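Local coordinates for probable endonuclease 4 (Thermotoga maritima, PDB 4HNO), which probably cleaves phosphodiester bonds at apurinic or apyrimidinic sites in DNA, as a metal-dependent endonuclease IV of base excision repair, at residues 246-249 with 250-254; 275-278 with 279-283. All coordinates share one frame; numbering follows the deposited sequence. Where two conformers were deposited one is given.

Interaction 1: residues 246-249 with 250-254; sequences FAVF and FSFKE
Phe246 and Phe250, one helical turn apart, meet through both backbone and rings. Phe250 N donates to Phe246 O at 2.8 Å, nearly straight at the hydrogen, and the same carbonyl oxygen sits over one face of the Phe250 ring, 3.1 Å from CG. Because CG of Phe250 lies beside its own backbone N (chi1 -65°), the ring is folded back against the preceding turn. There CB of Phe246 lies over the ring, 4.1 Å from its centroid, as a CH-pi contact. The ring planes differ by only 25°, yet their centroids are 5.6 Å apart, so little of one ring lies over the other. Phe249 CD2 comes obliquely to Phe250 CD1.

Farther along, Val248 O takes two bonds from Ser251: OG at 2.7 Å, close to the carbonyl plane, and N at 3.1 Å, from well above it. The hydroxyl reaches back because OG stands between the backbone N and the carbonyl carbon (chi1 74°). Weak bonds run from Ser251 N to Ala247 O and from Phe252 N to Phe249 O. The Phe252 ring turns its edge to Val248 O, with CD1 3.4 Å away, while Phe252 itself occupies the N-cap position of the next helix.

Farther out, Phe250 stacks on Trp260 and packs against Val278, Ile281 and Ile282 of helix 268-284. Phe246 and Phe249 rest on Leu219 of strand 214-222, and Phe252 lies on helix 195-208. This is a helix-to-helix turn on the outside of a TIM barrel: Phe246, Phe249 and Phe250 put their rings into the packing against the barrel strand and helix 268-284, while Ser251 gives two donors to Val248 O just ahead of the N-cap residue Phe252.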
ATOM      1  N   PHE A 246      18.599   2.258  -2.096  1.00 11.15           N
ATOM      2  CA  PHE A 246      17.590   3.287  -2.018  1.00 11.64           C
ATOM      3  C   PHE A 246      18.049   4.574  -2.702  1.00 11.77           C
ATOM      4  O   PHE A 246      17.235   5.257  -3.315  1.00 12.30           O
ATOM      5  CB  PHE A 246      17.127   3.532  -0.578  1.00 11.64           C
ATOM      6  CG  PHE A 246      16.116   2.532  -0.107  1.00 11.29           C
ATOM      7  CD1 PHE A 246      16.395   1.671   0.926  1.00 11.93           C
ATOM      8  CD2 PHE A 246      14.889   2.425  -0.734  1.00 11.33           C
ATOM      9  CE1 PHE A 246      15.474   0.724   1.345  1.00 12.55           C
ATOM     10  CE2 PHE A 246      13.967   1.474  -0.326  1.00 11.99           C
ATOM     11  CZ  PHE A 246      14.266   0.627   0.712  1.00 12.04           C
ATOM     12  N   ALA A 247      19.339   4.895  -2.651  1.00 12.62           N
ATOM     13  CA  ALA A 247      19.805   6.082  -3.357  1.00 12.94           C
ATOM     14  C   ALA A 247      19.515   5.977  -4.850  1.00 13.09           C
ATOM     15  O   ALA A 247      19.137   6.951  -5.467  1.00 14.48           O
ATOM     16  CB  ALA A 247      21.287   6.287  -3.105  1.00 14.95           C
ATOM     17  N   VAL A 248      19.711   4.801  -5.439  1.00 12.86           N
ATOM     18  CA  VAL A 248      19.377   4.599  -6.841  1.00 12.99           C
ATOM     19  C   VAL A 248      17.874   4.806  -7.076  1.00 12.60           C
ATOM     20  O   VAL A 248      17.456   5.561  -7.946  1.00 13.74           O
ATOM     21  CB  VAL A 248      19.816   3.196  -7.302  1.00 13.81           C
ATOM     22  CG1 VAL A 248      19.291   2.894  -8.690  1.00 15.01           C
ATOM     23  CG2 VAL A 248      21.342   3.080  -7.263  1.00 16.05           C
ATOM     24  N   PHE A 249      17.056   4.159  -6.266  1.00 12.09           N
ATOM     25  CA  PHE A 249      15.598   4.254  -6.410  1.00 11.75           C
ATOM     26  C   PHE A 249      15.120   5.700  -6.280  1.00 11.91           C
ATOM     27  O   PHE A 249      14.318   6.156  -7.086  1.00 12.26           O
ATOM     28  CB  PHE A 249      14.997   3.381  -5.320  1.00 10.94           C
ATOM     29  CG  PHE A 249      13.501   3.206  -5.384  1.00 10.53           C
ATOM     30  CD1 PHE A 249      12.893   2.570  -6.454  1.00 11.70           C
ATOM     31  CD2 PHE A 249      12.717   3.557  -4.297  1.00 10.76           C
ATOM     32  CE1 PHE A 249      11.529   2.325  -6.461  1.00 11.57           C
ATOM     33  CE2 PHE A 249      11.356   3.307  -4.306  1.00 11.78           C
ATOM     34  CZ  PHE A 249      10.774   2.685  -5.387  1.00 10.99           C
ATOM     35  N   PHE A 250      15.636   6.416  -5.290  1.00 11.77           N
ATOM     36  CA  PHE A 250      15.205   7.775  -5.012  1.00 12.79           C
ATOM     37  C   PHE A 250      15.594   8.746  -6.111  1.00 13.71           C
ATOM     38  O   PHE A 250      15.037   9.841  -6.196  1.00 15.50           O
ATOM     39  CB  PHE A 250      15.843   8.302  -3.728  1.00 13.30           C
ATOM     40  CG  PHE A 250      15.437   7.591  -2.457  1.00 12.77           C
ATOM     41  CD1 PHE A 250      14.293   6.825  -2.362  1.00 13.47           C
ATOM     42  CD2 PHE A 250      16.237   7.737  -1.334  1.00 13.52           C
ATOM     43  CE1 PHE A 250      13.966   6.225  -1.158  1.00 13.10           C
ATOM     44  CE2 PHE A 250      15.914   7.136  -0.147  1.00 14.30           C
ATOM     45  CZ  PHE A 250      14.779   6.379  -0.053  1.00 14.03           C
ATOM     46  N   SER A 251      16.578   8.380  -6.923  1.00 13.79           N
ATOM     47  CA  SER A 251      17.108   9.299  -7.924  1.00 14.86           C
ATOM     48  C   SER A 251      16.159   9.525  -9.093  1.00 14.94           C
ATOM     49  O   SER A 251      16.333  10.478  -9.844  1.00 16.33           O
ATOM     50  CB  SER A 251      18.470   8.816  -8.430  1.00 15.45           C
ATOM     51  OG  SER A 251      18.355   7.705  -9.295  1.00 17.15           O
ATOM     52  N   PHE A 252      15.149   8.677  -9.237  1.00 14.05           N
ATOM     53  CA  PHE A 252      14.198   8.803 -10.332  1.00 14.12           C
ATOM     54  C   PHE A 252      13.078   9.748  -9.968  1.00 14.56           C
ATOM     55  O   PHE A 252      12.387   9.561  -8.968  1.00 14.17           O
ATOM     56  CB  PHE A 252      13.644   7.428 -10.695  1.00 14.28           C
ATOM     57  CG  PHE A 252      14.626   6.578 -11.434  1.00 14.44           C
ATOM     58  CD1 PHE A 252      15.638   5.922 -10.750  1.00 14.72           C
ATOM     59  CD2 PHE A 252      14.566   6.467 -12.804  1.00 15.41           C
ATOM     60  CE1 PHE A 252      16.563   5.157 -11.432  1.00 15.70           C
ATOM     61  CE2 PHE A 252      15.482   5.696 -13.483  1.00 16.96           C
ATOM     62  CZ  PHE A 252      16.482   5.043 -12.795  1.00 16.77           C
ATOM     63  N   LYS A 253      12.873  10.769 -10.788  1.00 16.12           N
ATOM     64  CA  LYS A 253      11.802  11.720 -10.536  1.00 17.97           C
ATOM     65  C   LYS A 253      10.414  11.038 -10.524  1.00 15.43           C
ATOM     66  O   LYS A 253       9.538  11.451  -9.764  1.00 15.51           O
ATOM     67  CB  LYS A 253      11.851  12.862 -11.550  1.00 24.20           C
ATOM     68  CG  LYS A 253      12.999  13.843 -11.301  1.00 31.69           C
ATOM     69  CD  LYS A 253      12.808  14.609  -9.993  1.00 39.99           C
ATOM     70  CE  LYS A 253      13.860  15.691  -9.815  1.00 44.16           C
ATOM     71  NZ  LYS A 253      13.942  16.146  -8.398  1.00 42.46           N
ATOM     72  N   GLU A 254      10.229  10.003 -11.344  1.00 14.68           N
ATOM     73  CA  GLU A 254       8.970   9.271 -11.371  1.00 14.44           C
ATOM     74  C   GLU A 254       8.661   8.671  -9.993  1.00 13.78           C
ATOM     75  O   GLU A 254       7.502   8.597  -9.584  1.00 15.31           O
ATOM     76  CB  GLU A 254       9.004   8.149 -12.412  1.00 17.73           C
ATOM     77  CG  GLU A 254       9.135   8.622 -13.848  1.00 21.06           C
ATOM     78  CD  GLU A 254      10.579   8.742 -14.324  1.00 23.34           C
ATOM     79  OE1 GLU A 254      11.516   8.812 -13.494  1.00 21.28           O
ATOM     80  OE2 GLU A 254      10.768   8.767 -15.550  1.00 31.01           O
TER

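Interaction 2: residues 275-278 with 279-283; sequences IKKV and FEIIE
Residues 275-278 and 279-283 form an unbroken run of alpha helix, with four successive i to i+4 hydrogen bonds from Phe279, Glu280, Ile281 and Ile282 N to the carbonyls of Ile275, Lys276, Lys277 and Val278. The bond from Glu280 N to Lys276 O is 2.8 Å long, that from Phe279 N to Ile275 O 3.2 Å.

Ile275 and Phe279 run alongside each other in the same direction. Ile275 CG2 touches Phe279 CE1 at 3.7 Å; with CG of Phe279 beside its backbone N (chi1 -71°), the ring leans back toward the earlier turn. Val278 and Ile282 meet more loosely, CG1 to CD1 at 4.1 Å. Lys277 CG, anti to the backbone N (chi1 -179°), lies 4.1 Å from Ile281 CD1. A bend at chi2 then sets the course of Lys277 CD, 4.1 Å from Glu280 OE1, and the two chains cross at about a right angle. In this conformer, one of two, Lys277 NZ is 4.4 Å from Glu280 OE1, too far apart for a salt bridge; the lysine forms one instead with Glu243 of helix 242-250.

Ile275, Val278 and Phe279 pack on Ile7 of barrel strand 7-10, while Val278, Ile281 and Ile282 meet Phe250. The helix is thus amphipathic: branched aliphatic groups face the barrel and the neighbouring helix, joined to them by apolar packing.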
ATOM      1  N   ILE A 275      12.519   8.248   8.427  1.00 13.20           N
ATOM      2  CA  ILE A 275      12.322   9.410   7.583  1.00 13.93           C
ATOM      3  C   ILE A 275      13.606  10.240   7.564  1.00 14.15           C
ATOM      4  O   ILE A 275      14.051  10.682   6.507  1.00 14.44           O
ATOM      5  CB  ILE A 275      11.103  10.244   8.049  1.00 14.30           C
ATOM      6  CG1 ILE A 275       9.823   9.449   7.764  1.00 14.54           C
ATOM      7  CG2 ILE A 275      11.067  11.582   7.344  1.00 15.48           C
ATOM      8  CD1 ILE A 275       8.547  10.149   8.202  1.00 16.75           C
ATOM      9  N   LYS A 276      14.227  10.435   8.720  1.00 14.42           N
ATOM     10  CA  LYS A 276      15.504  11.134   8.757  1.00 15.15           C
ATOM     11  C   LYS A 276      16.535  10.409   7.901  1.00 15.20           C
ATOM     12  O   LYS A 276      17.311  11.056   7.209  1.00 15.83           O
ATOM     13  CB  LYS A 276      15.994  11.248  10.191  1.00 18.20           C
ATOM     14  CG  LYS A 276      15.265  12.304  10.996  1.00 25.37           C
ATOM     15  CD  LYS A 276      15.797  12.398  12.420  1.00 37.90           C
ATOM     16  CE  LYS A 276      14.969  13.358  13.262  1.00 50.24           C
ATOM     17  NZ  LYS A 276      13.583  12.855  13.492  1.00 55.99           N
ATOM     18  N   LYS A 277      16.559   9.077   7.958  1.00 13.75           N
ATOM     19  CA  LYS A 277      17.494   8.294   7.149  1.00 14.06           C
ATOM     20  C   LYS A 277      17.259   8.519   5.654  1.00 13.84           C
ATOM     21  O   LYS A 277      18.211   8.630   4.890  1.00 14.87           O
ATOM     22  CB  LYS A 277      17.372   6.812   7.503  1.00 14.39           C
ATOM     23  CG  LYS A 277      18.307   5.884   6.745  0.50 15.94           C
ATOM     24  CD  LYS A 277      19.757   6.167   7.071  0.50 22.74           C
ATOM     25  CE  LYS A 277      20.624   4.952   6.806  0.50 31.93           C
ATOM     26  NZ  LYS A 277      22.019   5.176   7.267  0.50 41.84           N
ATOM     27  N   VAL A 278      16.002   8.555   5.225  1.00 13.45           N
ATOM     28  CA  VAL A 278      15.711   8.826   3.826  1.00 13.37           C
ATOM     29  C   VAL A 278      16.327  10.153   3.391  1.00 14.86           C
ATOM     30  O   VAL A 278      16.981  10.234   2.352  1.00 14.86           O
ATOM     31  CB  VAL A 278      14.194   8.802   3.564  1.00 13.37           C
ATOM     32  CG1 VAL A 278      13.868   9.359   2.190  1.00 14.15           C
ATOM     33  CG2 VAL A 278      13.680   7.372   3.726  1.00 13.05           C
ATOM     34  N   PHE A 279      16.128  11.194   4.182  1.00 15.28           N
ATOM     35  CA  PHE A 279      16.710  12.472   3.830  1.00 16.15           C
ATOM     36  C   PHE A 279      18.233  12.468   3.927  1.00 16.76           C
ATOM     37  O   PHE A 279      18.897  13.140   3.133  1.00 17.73           O
ATOM     38  CB  PHE A 279      16.047  13.593   4.628  1.00 17.66           C
ATOM     39  CG  PHE A 279      14.638  13.855   4.184  1.00 18.06           C
ATOM     40  CD1 PHE A 279      13.569  13.544   4.998  1.00 19.74           C
ATOM     41  CD2 PHE A 279      14.385  14.344   2.915  1.00 19.88           C
ATOM     42  CE1 PHE A 279      12.267  13.759   4.569  1.00 19.91           C
ATOM     43  CE2 PHE A 279      13.092  14.558   2.486  1.00 20.47           C
ATOM     44  CZ  PHE A 279      12.035  14.262   3.316  1.00 20.56           C
ATOM     45  N   GLU A 280      18.785  11.698   4.863  1.00 16.99           N
ATOM     46  CA  GLU A 280      20.251  11.547   4.943  1.00 19.28           C
ATOM     47  C   GLU A 280      20.771  10.913   3.664  1.00 18.04           C
ATOM     48  O   GLU A 280      21.819  11.313   3.157  1.00 18.90           O
ATOM     49  CB  GLU A 280      20.681  10.638   6.095  1.00 23.85           C
ATOM     50  CG  GLU A 280      20.462  11.120   7.508  1.00 34.76           C
ATOM     51  CD  GLU A 280      20.820  10.038   8.521  1.00 44.55           C
ATOM     52  OE1 GLU A 280      21.889   9.411   8.357  1.00 49.38           O
ATOM     53  OE2 GLU A 280      20.028   9.790   9.459  1.00 44.56           O
ATOM     54  N   ILE A 281      20.093   9.880   3.179  1.00 16.56           N
ATOM     55  CA  ILE A 281      20.511   9.222   1.955  1.00 16.62           C
ATOM     56  C   ILE A 281      20.468  10.196   0.781  1.00 17.07           C
ATOM     57  O   ILE A 281      21.416  10.283   0.009  1.00 17.98           O
ATOM     58  CB  ILE A 281      19.636   7.973   1.671  1.00 15.45           C
ATOM     59  CG1 ILE A 281      19.929   6.885   2.709  1.00 15.27           C
ATOM     60  CG2 ILE A 281      19.846   7.460   0.258  1.00 16.07           C
ATOM     61  CD1 ILE A 281      18.912   5.770   2.716  1.00 15.22           C
ATOM     62  N   ILE A 282      19.366  10.921   0.643  1.00 17.45           N
ATOM     63  CA  ILE A 282      19.246  11.920  -0.415  1.00 18.31           C
ATOM     64  C   ILE A 282      20.402  12.936  -0.369  1.00 22.84           C
ATOM     65  O   ILE A 282      20.965  13.289  -1.404  1.00 22.69           O
ATOM     66  CB  ILE A 282      17.870  12.621  -0.326  1.00 18.65           C
ATOM     67  CG1 ILE A 282      16.765  11.630  -0.724  1.00 18.45           C
ATOM     68  CG2 ILE A 282      17.825  13.866  -1.198  1.00 20.02           C
ATOM     69  CD1 ILE A 282      15.348  12.122  -0.429  1.00 20.18           C
ATOM     70  N   GLU A 283      20.753  13.377   0.833  1.00 32.76           N
ATOM     71  CA  GLU A 283      21.831  14.348   1.005  1.00 35.88           C
ATOM     72  C   GLU A 283      23.210  13.737   0.715  1.00 32.22           C
ATOM     73  O   GLU A 283      23.990  14.285  -0.063  1.00 28.08           O
ATOM     74  CB  GLU A 283      21.787  14.931   2.421  0.60 38.67           C
ATOM     75  CG  GLU A 283      22.869  15.959   2.701  0.55 39.82           C
ATOM     76  CD  GLU A 283      22.454  16.974   3.749  0.50 40.02           C
ATOM     77  OE1 GLU A 283      21.492  16.701   4.499  0.47 40.14           O
ATOM     78  OE2 GLU A 283      23.086  18.049   3.815  0.51 40.07           O
TER

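In the fold
Both contacts belong to the outer helical layer of the xylose isomerase-like TIM barrel, on the same side of the chain's centre, with their own centres 12 Å apart. Interaction 1 comes first, on helix 242-250 and the start of helix 253-256; strand 260-262 then enters the barrel, and interaction 2 follows in helix 268-284. They touch directly: Phe250 CE2 lies 3.8 Å from Val278 CG1, and Ala247 CB 3.8 Å from Ile281 CG2. Apolar packing joins helix 242-250 to helix 268-284, with strand 260-262 between them in sequence. The metal site lies inward, with the side chain of Phe246 about 12 Å from a bound zinc ion.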